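NudC domain-containing protein 2 (Mus musculus, PDB 2RH0) may regulate the LIS1/dynein pathway by stabilising LIS1 together with the Hsp90 chaperone. Local coordinates at residues Gln38-Gly43 with Val49-Gly54; Ile27-Pro32 with Arg56-Gly61. All blocks are in the same frame, centred on the assembly; numbering follows the deposited sequence. Where two conformers were deposited one is given.

In the fold
Both interactions belong to the CS domain, a p23-like beta sandwich. Their centres lie about 8 Å apart. Strand 24-30 comes first in the chain, then strands 40-44, 48-53 and 56-62, so interaction 1 falls between the two segments of interaction 2. Interaction 1 pairs strands 40-44 and 48-53 within one sheet. Interaction 2 sets strand 24-30, from the other sheet, against strand 56-62, the neighbour of 48-53. Leu-51 links them: it is hydrogen-bonded through its backbone to Ile-58 and Leu-59, and its side chain packs on Val-29. The second subunit touches both contacts, so this part of the sandwich also forms dimer interface.

Interaction 1 (Gln38-Gly43 with Val49-Gly54); sequences QDIQCG and VALAVG
With CG1 of Ile-40 beside its backbone N (chi1 -57°), the two branches of this side chain meet different partners on strand 48-53. A further bend about the CB-CG1 bond brings Ile-40 CD1 to 4.0 Å from Val-53 CG2. The two side chains run side by side in the same direction. The other branch crosses Leu-51 at an oblique angle, and Leu-51 CD1 lies 3.8 Å from Ile-40 CG2. Leu-51 CD1 also lies 4.2 Å from Cys-42 CB. Ile-40, Cys-42, Leu-51 and Val-53 thus share one apolar face. Trp-74 touches Ile-40 and Cys-42, and Val-82 of the second subunit packs on Ile-40 and Leu-51.

The backbone holds the two strands in register. Gln-41 and Ala-52 exchange two hydrogen bonds. The one from Gln-41 N to Ala-52 O is nearly straight (172°, 3.0 Å). In the other, Ala-52 N lies in the carbonyl plane of Gln-41, 2.9 Å from its O. Gly-43 N binds Ala-50 O at 3.0 Å, while the return bond is weak. At the far end Gly-54 N gives a 2.8 Å bond to Asp-39 O. The carboxylate of Asp-39 is held by a salt bridge from OD1 to Arg-36. Gly-54 has positive phi, where the chain leaves the strand. This is an antiparallel beta hairpin, forming two neighbouring strands of a CS-domain sheet.

Interaction 2 (Ile27-Pro32 with Arg56-Gly61); sequences IEVQVP and REILKG
Ile-27 and Leu-59 reach toward each other across the interior of a beta sandwich, the fold of the CS domain. Each belongs to a different sheet. They meet tip to tip, with CG2 of Ile-27 4.0 Å from CD2 of Leu-59. Val-29 and Ile-58 come together at a slant instead. Their nearest atoms are Val-29 CG1 and Ile-58 CG2, at 3.7 Å. Both of these methyls stand opposite their own backbone N, which for Val-29 means a chi1 of -173°. No hydrogen bond joins the two segments, and the CA atoms of Val-29 and Ile-58 stay 8.3 Å apart, as expected for facing sheets rather than paired strands. The touching parts run in nearly opposite directions.

Ile-58 and Leu-59 form a classic beta bulge opposite Leu-51 of the adjoining strand, and both CB atoms point toward strand 24-30. Trp-15 touches Ile-27, Val-29, Ile-58 and Leu-59. The backbone of residues 27-30 also pairs antiparallel with a strand of the second subunit, which carries the sheet across the interface.

Arg-56 closes the contact at its more exposed end. A bend at chi3 (87°) turns the guanidinium so that Ile-58 CD1 lies over one face, toward the rim and 3.3 Å above the plane. The Pro-32 and Arg-56 side chains come from opposite directions, and Pro-32 CD meets the guanidinium at its edge, near its plane, 4.0 Å from Arg-56 NH2.

Interaction 1 (Gln38-Gly43 with Val49-Gly54)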
loop_
_atom_site.group_PDB
_atom_site.type_symbol
_atom_site.label_atom_id
_atom_site.label_comp_id
_atom_site.label_asym_id
_atom_site.label_seq_id
_atom_site.Cartn_x
_atom_site.Cartn_y
_atom_site.Cartn_z
ATOM N N GLN A 38 20.212 -10.135 12.379
ATOM C CA GLN A 38 21.663 -10.062 12.420
ATOM C C GLN A 38 22.290 -9.675 11.096
ATOM O O GLN A 38 23.431 -9.231 11.081
ATOM C CB GLN A 38 22.280 -11.370 12.915
ATOM C CG GLN A 38 22.182 -12.569 11.980
ATOM C CD GLN A 38 22.777 -13.801 12.618
ATOM O OE1 GLN A 38 22.080 -14.566 13.282
ATOM N NE2 GLN A 38 24.090 -13.950 12.493
ATOM N N ASP A 39 21.561 -9.841 9.986
ATOM C CA ASP A 39 22.069 -9.510 8.647
ATOM C C ASP A 39 21.910 -8.035 8.209
ATOM O O ASP A 39 22.337 -7.665 7.132
ATOM C CB ASP A 39 21.334 -10.383 7.619
ATOM C CG ASP A 39 21.594 -11.859 7.801
ATOM O OD1 ASP A 39 22.773 -12.201 8.102
ATOM O OD2 ASP A 39 20.625 -12.657 7.622
ATOM N N ILE A 40 21.323 -7.208 9.063
ATOM C CA ILE A 40 20.948 -5.851 8.753
ATOM C C ILE A 40 21.940 -4.852 9.340
ATOM O O ILE A 40 22.255 -4.942 10.522
ATOM C CB ILE A 40 19.549 -5.506 9.413
ATOM C CG1 ILE A 40 18.415 -6.467 8.976
ATOM C CG2 ILE A 40 19.100 -4.063 9.157
ATOM C CD1 ILE A 40 18.280 -6.653 7.553
ATOM N N GLN A 41 22.425 -3.928 8.513
ATOM C CA GLN A 41 23.112 -2.747 9.040
ATOM C C GLN A 41 22.321 -1.545 8.536
ATOM O O GLN A 41 22.086 -1.362 7.346
ATOM C CB GLN A 41 24.588 -2.662 8.664
ATOM C CG GLN A 41 25.396 -1.688 9.583
ATOM C CD GLN A 41 25.500 -2.177 11.043
ATOM O OE1 GLN A 41 24.971 -1.546 11.966
ATOM N NE2 GLN A 41 26.145 -3.316 11.240
ATOM N N CYS A 42 21.861 -0.740 9.472
ATOM C CA CYS A 42 21.022 0.393 9.162
ATOM C C CYS A 42 21.429 1.586 10.013
ATOM O O CYS A 42 21.470 1.494 11.230
ATOM C CB CYS A 42 19.595 0.020 9.463
ATOM S SG CYS A 42 18.347 1.236 8.996
ATOM N N GLY A 43 21.758 2.683 9.351
ATOM C CA GLY A 43 22.086 3.951 10.012
ATOM C C GLY A 43 21.003 4.960 9.667
ATOM O O GLY A 43 20.705 5.196 8.488
ATOM N N VAL A 49 20.203 8.254 5.425
ATOM C CA VAL A 49 19.829 6.881 5.733
ATOM C C VAL A 49 20.709 5.937 4.937
ATOM O O VAL A 49 21.207 6.301 3.866
ATOM C CB VAL A 49 18.327 6.560 5.427
ATOM C CG1 VAL A 49 17.415 7.356 6.374
ATOM C CG2 VAL A 49 17.961 6.832 3.930
ATOM N N ALA A 50 20.872 4.717 5.464
ATOM C CA ALA A 50 21.692 3.676 4.838
ATOM C C ALA A 50 21.213 2.342 5.307
ATOM O O ALA A 50 21.013 2.146 6.500
ATOM C CB ALA A 50 23.189 3.845 5.186
ATOM N N LEU A 51 21.035 1.424 4.374
ATOM C CA LEU A 51 20.586 0.079 4.690
ATOM C C LEU A 51 21.332 -0.899 3.819
ATOM O O LEU A 51 21.377 -0.751 2.599
ATOM C CB LEU A 51 19.089 -0.052 4.459
ATOM C CG LEU A 51 18.429 -1.434 4.578
ATOM C CD1 LEU A 51 18.447 -2.037 5.988
ATOM C CD2 LEU A 51 17.074 -1.231 4.135
ATOM N N ALA A 52 21.925 -1.893 4.461
ATOM C CA ALA A 52 22.624 -2.980 3.800
ATOM C C ALA A 52 22.089 -4.255 4.438
ATOM O O ALA A 52 21.848 -4.277 5.640
ATOM C CB ALA A 52 24.107 -2.877 4.001
ATOM N N VAL A 53 21.800 -5.247 3.592
ATOM C CA VAL A 53 21.314 -6.565 3.980
ATOM C C VAL A 53 22.355 -7.590 3.508
ATOM O O VAL A 53 22.782 -7.595 2.339
ATOM C CB VAL A 53 19.943 -6.934 3.358
ATOM C CG1 VAL A 53 19.512 -8.277 3.853
ATOM C CG2 VAL A 53 18.883 -5.919 3.703
ATOM N N GLY A 54 22.796 -8.439 4.431
ATOM C CA GLY A 54 23.836 -9.412 4.130
ATOM C C GLY A 54 25.004 -8.764 3.418
ATOM O O GLY A 54 25.494 -9.306 2.439
#

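Interaction 2 (Ile27-Pro32 with Arg56-Gly61)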
loop_
_atom_site.group_PDB
_atom_site.type_symbol
_atom_site.label_atom_id
_atom_site.label_comp_id
_atom_site.label_asym_id
_atom_site.label_seq_id
_atom_site.Cartn_x
_atom_site.Cartn_y
_atom_site.Cartn_z
ATOM N N ILE A 27 9.344 3.629 5.066
ATOM C CA ILE A 27 10.138 3.015 3.999
ATOM C C ILE A 27 10.005 1.529 4.172
ATOM O O ILE A 27 10.417 1.003 5.192
ATOM C CB ILE A 27 11.663 3.407 4.033
ATOM C CG1 ILE A 27 11.834 4.916 4.253
ATOM C CG2 ILE A 27 12.378 2.939 2.722
ATOM C CD1 ILE A 27 13.276 5.339 4.459
ATOM N N GLU A 28 9.422 0.852 3.180
ATOM C CA GLU A 28 9.300 -0.584 3.194
ATOM C C GLU A 28 10.195 -1.217 2.150
ATOM O O GLU A 28 10.001 -1.026 0.951
ATOM C CB GLU A 28 7.815 -0.983 2.979
ATOM C CG GLU A 28 6.899 -0.381 4.064
ATOM C CD GLU A 28 5.495 -0.871 4.014
ATOM O OE1 GLU A 28 5.126 -1.508 3.008
ATOM O OE2 GLU A 28 4.767 -0.604 4.995
ATOM N N VAL A 29 11.160 -2.003 2.605
ATOM C CA VAL A 29 12.209 -2.566 1.746
ATOM C C VAL A 29 12.080 -4.082 1.710
ATOM O O VAL A 29 12.241 -4.718 2.722
ATOM C CB VAL A 29 13.607 -2.142 2.282
ATOM C CG1 VAL A 29 14.760 -2.559 1.333
ATOM C CG2 VAL A 29 13.616 -0.624 2.555
ATOM N N GLN A 30 11.722 -4.658 0.561
ATOM C CA GLN A 30 11.670 -6.106 0.426
ATOM C C GLN A 30 13.050 -6.716 0.576
ATOM O O GLN A 30 14.025 -6.205 0.049
ATOM C CB GLN A 30 11.082 -6.508 -0.927
ATOM C CG GLN A 30 9.596 -6.141 -1.062
ATOM C CD GLN A 30 8.720 -6.919 -0.109
ATOM O OE1 GLN A 30 8.844 -8.145 -0.018
ATOM N NE2 GLN A 30 7.834 -6.222 0.615
ATOM N N VAL A 31 13.139 -7.775 1.364
ATOM C CA VAL A 31 14.403 -8.473 1.548
ATOM C C VAL A 31 14.179 -9.966 1.288
ATOM O O VAL A 31 13.030 -10.427 1.299
ATOM C CB VAL A 31 15.026 -8.195 2.956
ATOM C CG1 VAL A 31 15.318 -6.709 3.091
ATOM C CG2 VAL A 31 14.121 -8.674 4.109
ATOM N N PRO A 32 15.260 -10.706 1.010
ATOM C CA PRO A 32 15.101 -12.145 0.828
ATOM C C PRO A 32 14.488 -12.807 2.053
ATOM O O PRO A 32 14.722 -12.353 3.190
ATOM C CB PRO A 32 16.521 -12.620 0.555
ATOM C CG PRO A 32 17.193 -11.424 -0.041
ATOM C CD PRO A 32 16.636 -10.260 0.733
ATOM N N ARG A 56 25.122 -6.277 1.415
ATOM C CA ARG A 56 24.730 -5.678 0.129
ATOM C C ARG A 56 23.965 -4.374 0.371
ATOM O O ARG A 56 22.910 -4.398 0.977
ATOM C CB ARG A 56 23.812 -6.665 -0.610
ATOM C CG ARG A 56 23.385 -6.287 -2.030
ATOM C CD ARG A 56 22.571 -7.447 -2.740
ATOM N NE ARG A 56 21.112 -7.441 -2.481
ATOM C CZ ARG A 56 20.483 -8.019 -1.442
ATOM N NH1 ARG A 56 21.155 -8.668 -0.480
ATOM N NH2 ARG A 56 19.147 -7.939 -1.352
ATOM N N GLU A 57 24.471 -3.246 -0.119
ATOM C CA GLU A 57 23.810 -1.958 0.097
ATOM C C GLU A 57 22.545 -1.928 -0.712
ATOM O O GLU A 57 22.594 -2.165 -1.918
ATOM C CB GLU A 57 24.715 -0.806 -0.339
ATOM C CG GLU A 57 24.162 0.594 -0.107
ATOM C CD GLU A 57 25.010 1.659 -0.807
ATOM O OE1 GLU A 57 26.227 1.769 -0.508
ATOM O OE2 GLU A 57 24.451 2.379 -1.678
ATOM N N ILE A 58 21.413 -1.662 -0.056
ATOM C CA ILE A 58 20.120 -1.588 -0.740
ATOM C C ILE A 58 19.632 -0.153 -0.925
ATOM O O ILE A 58 19.040 0.180 -1.943
ATOM C CB ILE A 58 19.024 -2.328 0.028
ATOM C CG1 ILE A 58 19.476 -3.714 0.454
ATOM C CG2 ILE A 58 17.802 -2.421 -0.816
ATOM C CD1 ILE A 58 20.044 -4.521 -0.651
ATOM N N LEU A 59 19.907 0.704 0.055
ATOM C CA LEU A 59 19.450 2.056 0.021
ATOM C C LEU A 59 20.429 2.928 0.778
ATOM O O LEU A 59 20.905 2.558 1.826
ATOM C CB LEU A 59 18.076 2.110 0.671
ATOM C CG LEU A 59 17.559 3.425 1.196
ATOM C CD1 LEU A 59 17.307 4.405 0.043
ATOM C CD2 LEU A 59 16.289 3.131 1.964
ATOM N N LYS A 60 20.737 4.091 0.241
ATOM C CA LYS A 60 21.688 4.977 0.889
ATOM C C LYS A 60 21.553 6.320 0.251
ATOM O O LYS A 60 21.639 6.419 -0.971
ATOM C CB LYS A 60 23.112 4.495 0.649
ATOM C CG LYS A 60 24.184 5.322 1.379
ATOM C CD LYS A 60 25.567 4.915 0.933
ATOM C CE LYS A 60 26.610 5.132 2.019
ATOM N NZ LYS A 60 26.490 6.439 2.708
ATOM N N GLY A 61 21.380 7.354 1.051
ATOM C CA GLY A 61 21.353 8.675 0.490
ATOM C C GLY A 61 20.888 9.707 1.457
ATOM O O GLY A 61 20.622 9.413 2.615
#